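Local coordinates for protein MgGH51 (Meripilus giganteus, PDB 6ZPV) that probably hydrolyses terminal alpha-L-arabinofuranosyl residues from arabinose-containing polysaccharides and oligosaccharides, as a GH51 alpha-L-arabinofuranosidase, at residues P222-F227 and T424-E429; Q376-A381 and V393-D398; N411-D416 and L467-D472; F418-T423 and S471-A476. All blocks are in the same frame, centred on the assembly; numbering follows the deposited sequence.

Contact 1. Residues P222-F227 and T424-E429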
# COMPACT_ATOMS: atom_id res chain seq x y z
N PRO A 222 11.00 -4.19 -4.65
CA PRO A 222 9.92 -5.17 -4.85
C PRO A 222 9.76 -5.54 -6.32
O PRO A 222 9.94 -4.70 -7.21
CB PRO A 222 8.69 -4.45 -4.36
CG PRO A 222 8.99 -3.00 -4.65
CD PRO A 222 10.49 -2.84 -4.37
N SER A 223 9.27 -6.74 -6.54
CA SER A 223 9.01 -7.24 -7.90
C SER A 223 7.52 -7.24 -8.24
O SER A 223 7.17 -7.29 -9.43
CB SER A 223 9.52 -8.65 -8.10
OG SER A 223 8.85 -9.56 -7.25
N PHE A 224 6.64 -7.22 -7.25
CA PHE A 224 5.20 -7.28 -7.50
C PHE A 224 4.50 -6.45 -6.45
O PHE A 224 5.03 -6.08 -5.41
CB PHE A 224 4.66 -8.71 -7.46
CG PHE A 224 4.68 -9.37 -6.10
CD1 PHE A 224 3.70 -9.10 -5.14
CD2 PHE A 224 5.73 -10.21 -5.74
CE1 PHE A 224 3.75 -9.62 -3.88
CE2 PHE A 224 5.76 -10.76 -4.47
CZ PHE A 224 4.79 -10.47 -3.54
N PHE A 225 3.24 -6.17 -6.75
CA PHE A 225 2.34 -5.38 -5.89
C PHE A 225 0.97 -6.07 -5.90
O PHE A 225 0.27 -6.07 -6.94
CB PHE A 225 2.27 -3.94 -6.42
CG PHE A 225 1.64 -2.92 -5.52
CD1 PHE A 225 0.26 -2.74 -5.45
CD2 PHE A 225 2.40 -2.05 -4.78
CE1 PHE A 225 -0.30 -1.68 -4.75
CE2 PHE A 225 1.85 -0.99 -4.08
CZ PHE A 225 0.48 -0.80 -4.07
N ARG A 226 0.59 -6.67 -4.79
CA ARG A 226 -0.73 -7.34 -4.61
C ARG A 226 -1.74 -6.28 -4.19
O ARG A 226 -1.48 -5.48 -3.25
CB ARG A 226 -0.62 -8.43 -3.54
CG ARG A 226 -1.88 -9.22 -3.35
CD ARG A 226 -1.93 -9.93 -2.00
NE ARG A 226 -3.17 -10.66 -1.78
CZ ARG A 226 -3.75 -10.84 -0.59
NH1 ARG A 226 -3.11 -10.46 0.53
NH2 ARG A 226 -4.96 -11.36 -0.53
N PHE A 227 -2.90 -6.19 -4.85
CA PHE A 227 -3.86 -5.11 -4.60
C PHE A 227 -5.17 -5.50 -5.23
O PHE A 227 -5.19 -6.36 -6.14
CB PHE A 227 -3.34 -3.79 -5.20
CG PHE A 227 -3.58 -3.64 -6.69
CD1 PHE A 227 -2.94 -4.45 -7.59
CD2 PHE A 227 -4.57 -2.77 -7.13
CE1 PHE A 227 -3.26 -4.39 -8.93
CE2 PHE A 227 -4.88 -2.71 -8.46
CZ PHE A 227 -4.25 -3.53 -9.37
N THR A 424 2.24 -23.75 -7.23
CA THR A 424 3.09 -22.75 -6.62
C THR A 424 2.31 -22.00 -5.53
O THR A 424 1.09 -21.94 -5.54
CB THR A 424 3.69 -21.81 -7.66
OG1 THR A 424 2.65 -21.12 -8.33
CG2 THR A 424 4.59 -22.50 -8.64
N TYR A 425 3.06 -21.41 -4.62
CA TYR A 425 2.53 -20.82 -3.39
C TYR A 425 2.95 -19.37 -3.26
O TYR A 425 4.15 -19.04 -3.48
CB TYR A 425 2.92 -21.66 -2.18
CG TYR A 425 2.33 -23.05 -2.23
CD1 TYR A 425 1.04 -23.29 -1.77
CD2 TYR A 425 2.96 -24.11 -2.86
CE1 TYR A 425 0.45 -24.54 -1.89
CE2 TYR A 425 2.38 -25.37 -3.01
CZ TYR A 425 1.10 -25.58 -2.51
OH TYR A 425 0.49 -26.80 -2.59
N PHE A 426 2.01 -18.54 -2.91
CA PHE A 426 2.21 -17.10 -2.69
C PHE A 426 2.00 -16.86 -1.20
O PHE A 426 0.90 -17.12 -0.67
CB PHE A 426 1.12 -16.37 -3.46
CG PHE A 426 1.00 -14.88 -3.29
CD1 PHE A 426 2.08 -14.11 -2.94
CD2 PHE A 426 -0.22 -14.23 -3.53
CE1 PHE A 426 1.98 -12.73 -2.85
CE2 PHE A 426 -0.33 -12.85 -3.46
CZ PHE A 426 0.79 -12.10 -3.13
N GLU A 427 3.03 -16.41 -0.46
CA GLU A 427 2.86 -16.03 0.94
C GLU A 427 2.40 -14.57 0.94
O GLU A 427 3.22 -13.65 1.13
CB GLU A 427 4.16 -16.25 1.71
CG GLU A 427 3.93 -16.31 3.21
CD GLU A 427 3.53 -17.66 3.76
OE1 GLU A 427 3.52 -18.66 3.04
OE2 GLU A 427 3.23 -17.71 5.02
N GLY A 428 1.10 -14.37 0.65
CA GLY A 428 0.63 -13.03 0.31
C GLY A 428 0.47 -12.09 1.46
O GLY A 428 0.33 -10.87 1.26
N GLU A 429 0.43 -12.62 2.70
CA GLU A 429 0.48 -11.79 3.90
C GLU A 429 1.26 -12.61 4.95
O GLU A 429 0.85 -13.73 5.28
CB GLU A 429 -0.93 -11.53 4.49
CG GLU A 429 -1.84 -10.76 3.54
CD GLU A 429 -3.27 -10.55 4.01
OE1 GLU A 429 -3.50 -10.53 5.27
OE2 GLU A 429 -4.16 -10.46 3.14

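Contact 2. Residues Q376-A381 and V393-D398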
# COMPACT_ATOMS: atom_id res chain seq x y z
N GLN A 376 -3.75 -17.07 -20.69
CA GLN A 376 -2.34 -16.79 -20.29
C GLN A 376 -2.20 -16.34 -18.84
O GLN A 376 -1.07 -16.27 -18.36
CB GLN A 376 -1.73 -15.73 -21.21
CG GLN A 376 -2.18 -14.31 -20.98
CD GLN A 376 -3.54 -13.93 -21.60
OE1 GLN A 376 -4.39 -14.74 -22.03
NE2 GLN A 376 -3.79 -12.63 -21.63
N ILE A 377 -3.28 -16.04 -18.11
CA ILE A 377 -3.22 -15.57 -16.71
C ILE A 377 -3.19 -16.74 -15.74
O ILE A 377 -3.85 -17.74 -15.98
CB ILE A 377 -4.35 -14.60 -16.40
CG1 ILE A 377 -4.15 -13.32 -17.21
CG2 ILE A 377 -4.46 -14.31 -14.91
CD1 ILE A 377 -5.25 -12.29 -16.98
N ARG A 378 -2.39 -16.64 -14.69
CA ARG A 378 -2.39 -17.64 -13.63
C ARG A 378 -3.31 -17.19 -12.50
O ARG A 378 -3.11 -16.12 -11.91
CB ARG A 378 -0.97 -17.90 -13.11
CG ARG A 378 -0.81 -19.14 -12.26
CD ARG A 378 0.59 -19.29 -11.67
NE ARG A 378 0.85 -20.62 -11.15
CZ ARG A 378 1.62 -21.54 -11.70
NH1 ARG A 378 2.15 -21.36 -12.91
NH2 ARG A 378 1.79 -22.72 -11.05
N PHE A 379 -4.31 -17.99 -12.18
CA PHE A 379 -5.31 -17.66 -11.17
C PHE A 379 -4.95 -18.27 -9.83
O PHE A 379 -4.65 -19.47 -9.72
CB PHE A 379 -6.72 -18.06 -11.62
CG PHE A 379 -7.20 -17.21 -12.79
CD1 PHE A 379 -7.76 -15.96 -12.54
CD2 PHE A 379 -6.98 -17.58 -14.10
CE1 PHE A 379 -8.12 -15.11 -13.58
CE2 PHE A 379 -7.31 -16.72 -15.13
CZ PHE A 379 -7.87 -15.49 -14.88
N ILE A 380 -5.05 -17.46 -8.77
CA ILE A 380 -4.62 -17.86 -7.41
C ILE A 380 -5.85 -18.05 -6.52
O ILE A 380 -6.68 -17.11 -6.39
CB ILE A 380 -3.69 -16.78 -6.82
CG1 ILE A 380 -2.51 -16.44 -7.72
CG2 ILE A 380 -3.26 -17.19 -5.45
CD1 ILE A 380 -1.82 -15.16 -7.41
N ALA A 381 -5.95 -19.22 -5.89
CA ALA A 381 -7.02 -19.56 -4.96
C ALA A 381 -6.69 -19.06 -3.55
O ALA A 381 -5.51 -19.02 -3.15
CB ALA A 381 -7.25 -21.05 -5.00
N VAL A 393 -8.38 -27.33 -11.02
CA VAL A 393 -7.24 -27.48 -10.08
C VAL A 393 -6.48 -26.16 -10.05
O VAL A 393 -6.07 -25.62 -11.08
CB VAL A 393 -6.32 -28.64 -10.48
CG1 VAL A 393 -5.08 -28.68 -9.57
CG2 VAL A 393 -7.03 -29.96 -10.44
N PRO A 394 -6.35 -25.52 -8.86
CA PRO A 394 -5.62 -24.27 -8.78
C PRO A 394 -4.14 -24.48 -9.11
O PRO A 394 -3.51 -25.35 -8.52
CB PRO A 394 -5.78 -23.80 -7.34
CG PRO A 394 -6.89 -24.58 -6.80
CD PRO A 394 -6.91 -25.89 -7.55
N GLN A 395 -3.61 -23.55 -9.93
CA GLN A 395 -2.16 -23.56 -10.14
C GLN A 395 -1.40 -22.92 -8.99
O GLN A 395 -0.19 -23.21 -8.87
CB GLN A 395 -1.85 -22.84 -11.44
CG GLN A 395 -2.43 -23.53 -12.65
CD GLN A 395 -1.81 -22.93 -13.86
OE1 GLN A 395 -2.25 -21.87 -14.36
NE2 GLN A 395 -0.75 -23.60 -14.30
N SER A 396 -2.04 -22.09 -8.20
CA SER A 396 -1.41 -21.41 -7.06
C SER A 396 -2.42 -21.22 -5.94
O SER A 396 -3.65 -21.06 -6.19
CB SER A 396 -0.88 -20.08 -7.48
OG SER A 396 0.14 -20.12 -8.45
N TYR A 397 -1.90 -21.14 -4.73
CA TYR A 397 -2.63 -20.76 -3.52
C TYR A 397 -1.91 -19.60 -2.83
O TYR A 397 -0.67 -19.55 -2.84
CB TYR A 397 -2.70 -21.91 -2.51
CG TYR A 397 -3.82 -22.90 -2.76
CD1 TYR A 397 -5.11 -22.60 -2.33
CD2 TYR A 397 -3.65 -24.12 -3.37
CE1 TYR A 397 -6.16 -23.46 -2.49
CE2 TYR A 397 -4.71 -24.99 -3.56
CZ TYR A 397 -5.98 -24.67 -3.11
OH TYR A 397 -7.00 -25.57 -3.23
N ASP A 398 -2.69 -18.71 -2.20
CA ASP A 398 -2.24 -17.62 -1.35
C ASP A 398 -2.37 -18.06 0.11
O ASP A 398 -3.49 -18.39 0.56
CB ASP A 398 -3.04 -16.34 -1.60
CG ASP A 398 -2.56 -15.13 -0.81
OD1 ASP A 398 -1.53 -15.31 -0.09
OD2 ASP A 398 -3.22 -14.06 -0.87
O HOH W 1 -2.17 -20.24 -16.33
O HOH W 2 -5.22 -21.61 -11.34
O HOH W 3 -4.51 -20.51 -13.75

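Contact 3. Residues N411-D416 and L467-D472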
# COMPACT_ATOMS: atom_id res chain seq x y z
N ASN A 411 9.32 -22.18 12.19
CA ASN A 411 8.57 -22.70 11.04
C ASN A 411 9.25 -22.34 9.74
O ASN A 411 8.62 -22.38 8.67
CB ASN A 411 7.10 -22.25 11.12
CG ASN A 411 6.40 -23.01 12.22
OD1 ASN A 411 5.90 -24.12 11.95
ND2 ASN A 411 6.41 -22.51 13.42
N ALA A 412 10.56 -22.15 9.75
CA ALA A 412 11.35 -21.89 8.52
C ALA A 412 11.35 -23.08 7.57
O ALA A 412 11.68 -22.89 6.39
CB ALA A 412 12.77 -21.52 8.89
N PHE A 413 10.99 -24.27 8.03
CA PHE A 413 10.85 -25.45 7.17
C PHE A 413 9.41 -25.69 6.75
O PHE A 413 9.09 -26.78 6.25
CB PHE A 413 11.49 -26.68 7.83
CG PHE A 413 13.00 -26.69 7.80
CD1 PHE A 413 13.73 -25.83 8.57
CD2 PHE A 413 13.68 -27.56 6.95
CE1 PHE A 413 15.11 -25.85 8.52
CE2 PHE A 413 15.06 -27.55 6.91
CZ PHE A 413 15.79 -26.68 7.68
N TYR A 414 8.56 -24.67 6.81
CA TYR A 414 7.14 -24.79 6.46
C TYR A 414 6.98 -25.48 5.10
O TYR A 414 6.11 -26.36 4.95
CB TYR A 414 6.48 -23.41 6.45
CG TYR A 414 5.00 -23.45 6.20
CD1 TYR A 414 4.09 -23.59 7.24
CD2 TYR A 414 4.47 -23.34 4.95
CE1 TYR A 414 2.72 -23.62 7.01
CE2 TYR A 414 3.09 -23.34 4.73
CZ TYR A 414 2.23 -23.52 5.74
OH TYR A 414 0.85 -23.50 5.48
N TYR A 415 7.73 -25.06 4.09
CA TYR A 415 7.54 -25.54 2.70
C TYR A 415 8.41 -26.74 2.33
O TYR A 415 8.19 -27.34 1.25
CB TYR A 415 7.70 -24.42 1.69
CG TYR A 415 6.54 -23.45 1.65
CD1 TYR A 415 5.34 -23.82 1.05
CD2 TYR A 415 6.61 -22.20 2.22
CE1 TYR A 415 4.25 -22.96 1.05
CE2 TYR A 415 5.54 -21.34 2.21
CZ TYR A 415 4.36 -21.69 1.59
OH TYR A 415 3.24 -20.91 1.52
N ASP A 416 9.37 -27.13 3.17
CA ASP A 416 10.32 -28.19 2.75
C ASP A 416 9.61 -29.52 2.46
O ASP A 416 10.12 -30.24 1.57
CB ASP A 416 11.41 -28.38 3.78
CG ASP A 416 12.36 -27.21 3.77
OD1 ASP A 416 11.98 -26.10 4.25
OD2 ASP A 416 13.52 -27.35 3.28
N LEU A 467 11.51 -19.57 2.69
CA LEU A 467 10.82 -19.20 1.45
C LEU A 467 11.79 -19.27 0.27
O LEU A 467 11.44 -19.76 -0.82
CB LEU A 467 10.19 -17.82 1.59
CG LEU A 467 9.14 -17.65 2.68
CD1 LEU A 467 8.64 -16.22 2.69
CD2 LEU A 467 7.97 -18.59 2.52
N GLU A 468 12.99 -18.76 0.48
CA GLU A 468 13.97 -18.70 -0.60
C GLU A 468 14.50 -20.09 -0.94
O GLU A 468 14.61 -20.47 -2.13
CB GLU A 468 15.10 -17.70 -0.25
CG GLU A 468 16.04 -17.40 -1.37
CD GLU A 468 16.97 -16.24 -1.05
OE1 GLU A 468 18.02 -16.48 -0.46
OE2 GLU A 468 16.59 -15.08 -1.42
N ARG A 469 14.82 -20.91 0.08
CA ARG A 469 15.24 -22.31 -0.20
C ARG A 469 14.17 -23.06 -1.01
O ARG A 469 14.48 -23.85 -1.89
CB ARG A 469 15.52 -23.01 1.13
CG ARG A 469 15.85 -24.49 0.95
CD ARG A 469 16.36 -25.19 2.22
NE ARG A 469 15.35 -25.17 3.29
CZ ARG A 469 15.32 -24.33 4.33
NH1 ARG A 469 16.29 -23.46 4.57
NH2 ARG A 469 14.27 -24.38 5.16
N ASN A 470 12.89 -22.84 -0.62
CA ASN A 470 11.72 -23.51 -1.25
C ASN A 470 11.16 -22.71 -2.42
O ASN A 470 9.99 -22.95 -2.78
CB ASN A 470 10.70 -23.82 -0.21
CG ASN A 470 11.17 -24.82 0.82
OD1 ASN A 470 11.35 -25.99 0.45
ND2 ASN A 470 11.39 -24.38 2.05
N SER A 471 11.95 -21.84 -3.04
CA SER A 471 11.45 -20.96 -4.14
C SER A 471 11.30 -21.69 -5.46
O SER A 471 10.87 -21.06 -6.44
CB SER A 471 12.24 -19.70 -4.22
OG SER A 471 13.61 -19.91 -4.53
N ASP A 472 11.55 -23.00 -5.50
CA ASP A 472 11.07 -23.82 -6.60
C ASP A 472 9.55 -23.86 -6.61
O ASP A 472 8.96 -23.95 -7.70
CB ASP A 472 11.69 -25.22 -6.57
CG ASP A 472 11.43 -26.04 -5.32
OD1 ASP A 472 11.48 -25.44 -4.22
OD2 ASP A 472 11.25 -27.25 -5.48
O HOH W 4 13.68 -27.65 0.07

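Contact 4. Residues F418-T423 and S471-A476. With NAG (2-acetamido-2-deoxy-beta-D-glucopyranose), chain B; ACT (acetate ion), chain G.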
# COMPACT_ATOMS: atom_id res chain seq x y z
N PHE A 418 6.50 -29.94 1.43
CA PHE A 418 5.41 -29.89 0.46
C PHE A 418 5.77 -30.71 -0.75
O PHE A 418 6.95 -30.83 -1.16
CB PHE A 418 5.14 -28.46 -0.02
CG PHE A 418 4.20 -27.62 0.84
CD1 PHE A 418 4.31 -27.53 2.22
CD2 PHE A 418 3.21 -26.87 0.22
CE1 PHE A 418 3.42 -26.80 2.97
CE2 PHE A 418 2.33 -26.11 0.98
CZ PHE A 418 2.44 -26.09 2.35
N GLN A 419 4.74 -31.27 -1.36
CA GLN A 419 4.94 -31.94 -2.66
C GLN A 419 5.30 -30.93 -3.74
O GLN A 419 4.82 -29.80 -3.70
CB GLN A 419 3.67 -32.68 -3.06
CG GLN A 419 3.21 -33.75 -2.10
CD GLN A 419 4.25 -34.83 -1.89
OE1 GLN A 419 4.71 -35.44 -2.86
NE2 GLN A 419 4.63 -35.01 -0.63
N ARG A 420 6.12 -31.36 -4.68
CA ARG A 420 6.49 -30.66 -5.92
C ARG A 420 5.61 -31.28 -7.03
O ARG A 420 6.01 -32.26 -7.63
CB ARG A 420 7.99 -30.80 -6.17
CG ARG A 420 8.80 -29.71 -5.49
CD ARG A 420 8.71 -29.64 -3.97
NE ARG A 420 9.58 -28.54 -3.54
CZ ARG A 420 9.64 -28.10 -2.30
NH1 ARG A 420 8.97 -28.68 -1.31
NH2 ARG A 420 10.43 -27.05 -2.03
N ASN A 421 4.37 -30.78 -7.15
CA ASN A 421 3.34 -31.38 -8.04
C ASN A 421 2.75 -30.31 -8.96
O ASN A 421 1.60 -30.48 -9.41
CB ASN A 421 2.34 -32.21 -7.22
CG ASN A 421 1.53 -31.43 -6.24
OD1 ASN A 421 1.52 -30.15 -6.24
ND2 ASN A 421 0.85 -32.22 -5.41
N GLY A 422 3.53 -29.24 -9.22
CA GLY A 422 3.11 -28.21 -10.18
C GLY A 422 2.42 -27.02 -9.55
O GLY A 422 2.13 -26.06 -10.29
N THR A 423 2.10 -27.11 -8.29
CA THR A 423 1.45 -26.02 -7.59
C THR A 423 2.50 -25.03 -7.10
O THR A 423 3.53 -25.45 -6.60
CB THR A 423 0.66 -26.52 -6.37
OG1 THR A 423 -0.03 -27.71 -6.68
CG2 THR A 423 -0.28 -25.45 -5.87
N SER A 471 11.95 -21.84 -3.04
CA SER A 471 11.45 -20.96 -4.14
C SER A 471 11.30 -21.69 -5.46
O SER A 471 10.87 -21.06 -6.44
CB SER A 471 12.24 -19.70 -4.22
OG SER A 471 13.61 -19.91 -4.53
N ASP A 472 11.55 -23.00 -5.50
CA ASP A 472 11.07 -23.82 -6.60
C ASP A 472 9.55 -23.86 -6.61
O ASP A 472 8.96 -23.95 -7.70
CB ASP A 472 11.69 -25.22 -6.57
CG ASP A 472 11.43 -26.04 -5.32
OD1 ASP A 472 11.48 -25.44 -4.22
OD2 ASP A 472 11.25 -27.25 -5.48
N ILE A 473 8.90 -23.82 -5.45
CA ILE A 473 7.43 -23.82 -5.34
C ILE A 473 6.89 -22.50 -4.76
O ILE A 473 5.72 -22.20 -5.02
CB ILE A 473 6.90 -25.04 -4.57
CG1 ILE A 473 7.29 -25.04 -3.10
CG2 ILE A 473 7.23 -26.31 -5.32
CD1 ILE A 473 6.57 -26.10 -2.25
N VAL A 474 7.63 -21.77 -3.94
CA VAL A 474 7.22 -20.46 -3.44
C VAL A 474 7.60 -19.42 -4.49
O VAL A 474 8.81 -19.25 -4.75
CB VAL A 474 7.84 -20.13 -2.08
CG1 VAL A 474 7.40 -18.71 -1.66
CG2 VAL A 474 7.49 -21.15 -1.02
N PHE A 475 6.62 -18.78 -5.12
CA PHE A 475 6.92 -17.85 -6.19
C PHE A 475 6.89 -16.39 -5.77
O PHE A 475 7.41 -15.54 -6.52
CB PHE A 475 6.05 -18.05 -7.44
CG PHE A 475 4.65 -17.52 -7.39
CD1 PHE A 475 3.63 -18.20 -6.70
CD2 PHE A 475 4.32 -16.30 -7.96
CE1 PHE A 475 2.33 -17.73 -6.68
CE2 PHE A 475 3.01 -15.85 -7.94
CZ PHE A 475 2.03 -16.55 -7.28
N ALA A 476 6.30 -16.06 -4.63
CA ALA A 476 6.07 -14.66 -4.24
C ALA A 476 5.77 -14.63 -2.75
O ALA A 476 5.13 -15.56 -2.21
CB ALA A 476 4.89 -14.13 -5.05
C1 NAG B . -0.04 -31.79 -4.41
C2 NAG B . -1.50 -32.14 -4.81
C3 NAG B . -2.51 -32.05 -3.69
C4 NAG B . -2.10 -32.62 -2.38
C5 NAG B . -0.68 -32.14 -2.11
C6 NAG B . -0.08 -32.83 -0.86
C7 NAG B . -1.68 -31.78 -7.22
C8 NAG B . -1.94 -30.77 -8.35
N2 NAG B . -1.90 -31.39 -5.99
O3 NAG B . -3.80 -32.56 -4.11
O4 NAG B . -2.87 -32.20 -1.25
O5 NAG B . 0.22 -32.47 -3.14
O6 NAG B . -0.19 -34.25 -0.97
O7 NAG B . -1.36 -32.94 -7.47
C ACT G . 1.66 -30.09 0.31
O ACT G . 2.18 -30.33 -0.76
OXT ACT G . 2.00 -30.72 1.37
CH3 ACT G . 0.49 -29.00 0.35

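Contact 1. Residues P222-F227 and T424-E429
Inside the parallel eight-stranded barrel of the (β/α)8 fold, F224 and R226 of strand 224-227 meet F426 and E429 at the start of strand 424-432. F426 presents its edge to the face of F224 in an offset edge-to-face pair, the planes standing at 83°. CE1 of F426 comes within 3.7 Å of CZ of F224, and the two broad rings fill the space between strands whose axes are 10.1 Å apart. R226 crosses F426 as well: its CD lies 3.6 Å from F426 CE2. With CG anti to the backbone N (chi1 -177°) and the chain extended as far as NE, the apolar stem passes the phenyl ring and delivers the guanidinium to E429. There NH1 of R226 makes a nearly straight salt bridge of 2.8 Å to OE2 of E429, in the guanidinium plane and on the anti lone pair of the oxygen. R226 NE forms a second salt bridge with E347, while E429 OE1 bonds to Y402 and to a glycerol, probably from the crystallisation liquor. G428 rests its CA over one face of F426. Strand 20-21 adds M21 beside R226 and E429, strand 474-479 brings A476 against both phenyl rings, and H400 of strand 396-403 touches R226 and E429.

Contact 2. Residues Q376-A381 and V393-D398
R378 holds CG anti to the backbone N (chi1 -166°) and stays extended to NE, which brings one face of its guanidinium against Q395 and its NE edge to S396; S396 in turn keeps OG beside its own backbone N, pointing to R378. NE of R378 donates to OG of S396 at 2.8 Å, a rather bent bond tilted slightly from the guanidinium plane. NH2 of R378 reaches the carbonyl O of Q395 at 3.0 Å, coming from above the carbonyl plane. The amide of Q395 stacks over one guanidinium face, planes 17° apart, so a long flat side chain suits this exposed position. S396 OG also bonds to T424 OG1, tying the small hydroxyl to the next strand. Further along, the strands pair in parallel: A381 N donates to S396 O at 3.0 Å, and D398 N to A381 O at 3.0 Å. Before this regular pairing a water takes over, donating to F379 O and accepting from Q395 N. The compact methyl of A381 sits in the corner formed by P394 and the Y397 ring, with its CB 3.6 Å from Y397 CE1. W363 of helix 359-373 packs on A381 and P394, while strands 345-348 and 424-432 flank the pair as the next barrel strands on either side.

Contact 3. Residues N411-D416 and L467-D472
R469, N470 and Y415 carry this contact, with D416 as the acid that the first two share. R469, in the last turn of helix 454-469, bends at chi3 (62°) so that its guanidinium folds over the face of F413. The two flat groups are stacked at 27°, and CZ of R469 sits 4.2 Å from the centroid of the F413 ring, a cation-pi contact with NH2 over the ring centre. The same guanidinium grips D416 side-on: NE bonds to OD2 of D416 at 2.8 Å on its syn lone pair, and NH2 bonds to OD1 of D416 at 3.0 Å. Arginine suits the place because its face serves the ring while its edge serves the carboxylate.

N470, just past the helix, gives D416 a third bond, ND2 to OD1 at 2.9 Å. It arrives from above the carboxylate plane, on the face opposite to R469 NH2, so OD1 is held from two sides. A water links N470 OD1 to D416 OD2, and N470 OD1 also accepts from R420. The amide thus works as donor and acceptor at once.

Y415 supplies the apolar part: its CB lies 3.6 Å from CB of N470, and its CE2 lies 3.7 Å from CD2 of L467. The hydroxyl of Y415 runs on to E427. At the N-terminal end of the barrel strands, the loop leading from helix 405-410 into strand 424-432 is thus fastened to the C-terminal end of helix 454-469, just before strand 474-479. V399 of strand 396-403 and V474 touch Y415, whereas A412 leans on H536 of strand 535-541, in the neighbouring antiparallel sheet.

Contact 4. Residues F418-T423 and S471-A476
One face of the R420 guanidinium is covered by I473, whose CD1 stands 3.6 Å above its centre, while the edge is taken by D472. NE of R420 donates to OD2 of D472 at 2.9 Å, almost straight, and NH2 to OD1 of D472 at 2.9 Å. This side-on salt bridge keeps guanidinium and carboxylate nearly coplanar, 29° apart. The F418 ring has an acetate methyl over one face, offset toward the rim. A bend at chi2 (61°) turns the R420 chain back, letting NH1 bond to O of F418 at 3.0 Å; this bond, the D472 pair and further bonds to Y415 O and N470 OD1 together fix the guanidinium's rotation. I473 suits the spot because its CD1 arm reaches both the guanidinium and CB of F418 (3.5 Å), while its CG2 branch lies against the R420 stem.

The same loop carries an N-glycosylation sequon, N421-G422-T423, with ND2 of N421 joined covalently to C1 of the N-acetylglucosamine at 1.4 Å. T423 OG1 donates to N421 OD1 at 2.9 Å. G422 takes a positive phi, which glycine accommodates easily. Q419 N bonds to the acetate, probably a crystallisation component. On strand 424-432, Y425 meets F418 edge-to-face.

How the contacts relate
Strand 424-432 ties the contacts together. Contacts 1 and 2, with centres about 12 Å apart, are joined where F426 N probably bonds to Y397 O at 2.9 Å. On the other side of that strand, Y425 N probably bonds to I473 O at 2.8 Å, joining contact 1 to contact 4. Contacts 3 and 4 share S471 and D472; their centres are about 9 Å apart, and R420 NH1 probably bonds to Y415 O at 3.0 Å. Contact 1 lies nearest the centre of the chain, its E429 side chain about 3 Å from a glycerol that may mark a pocket. V393 of contact 2 lines the glycan site of contact 4.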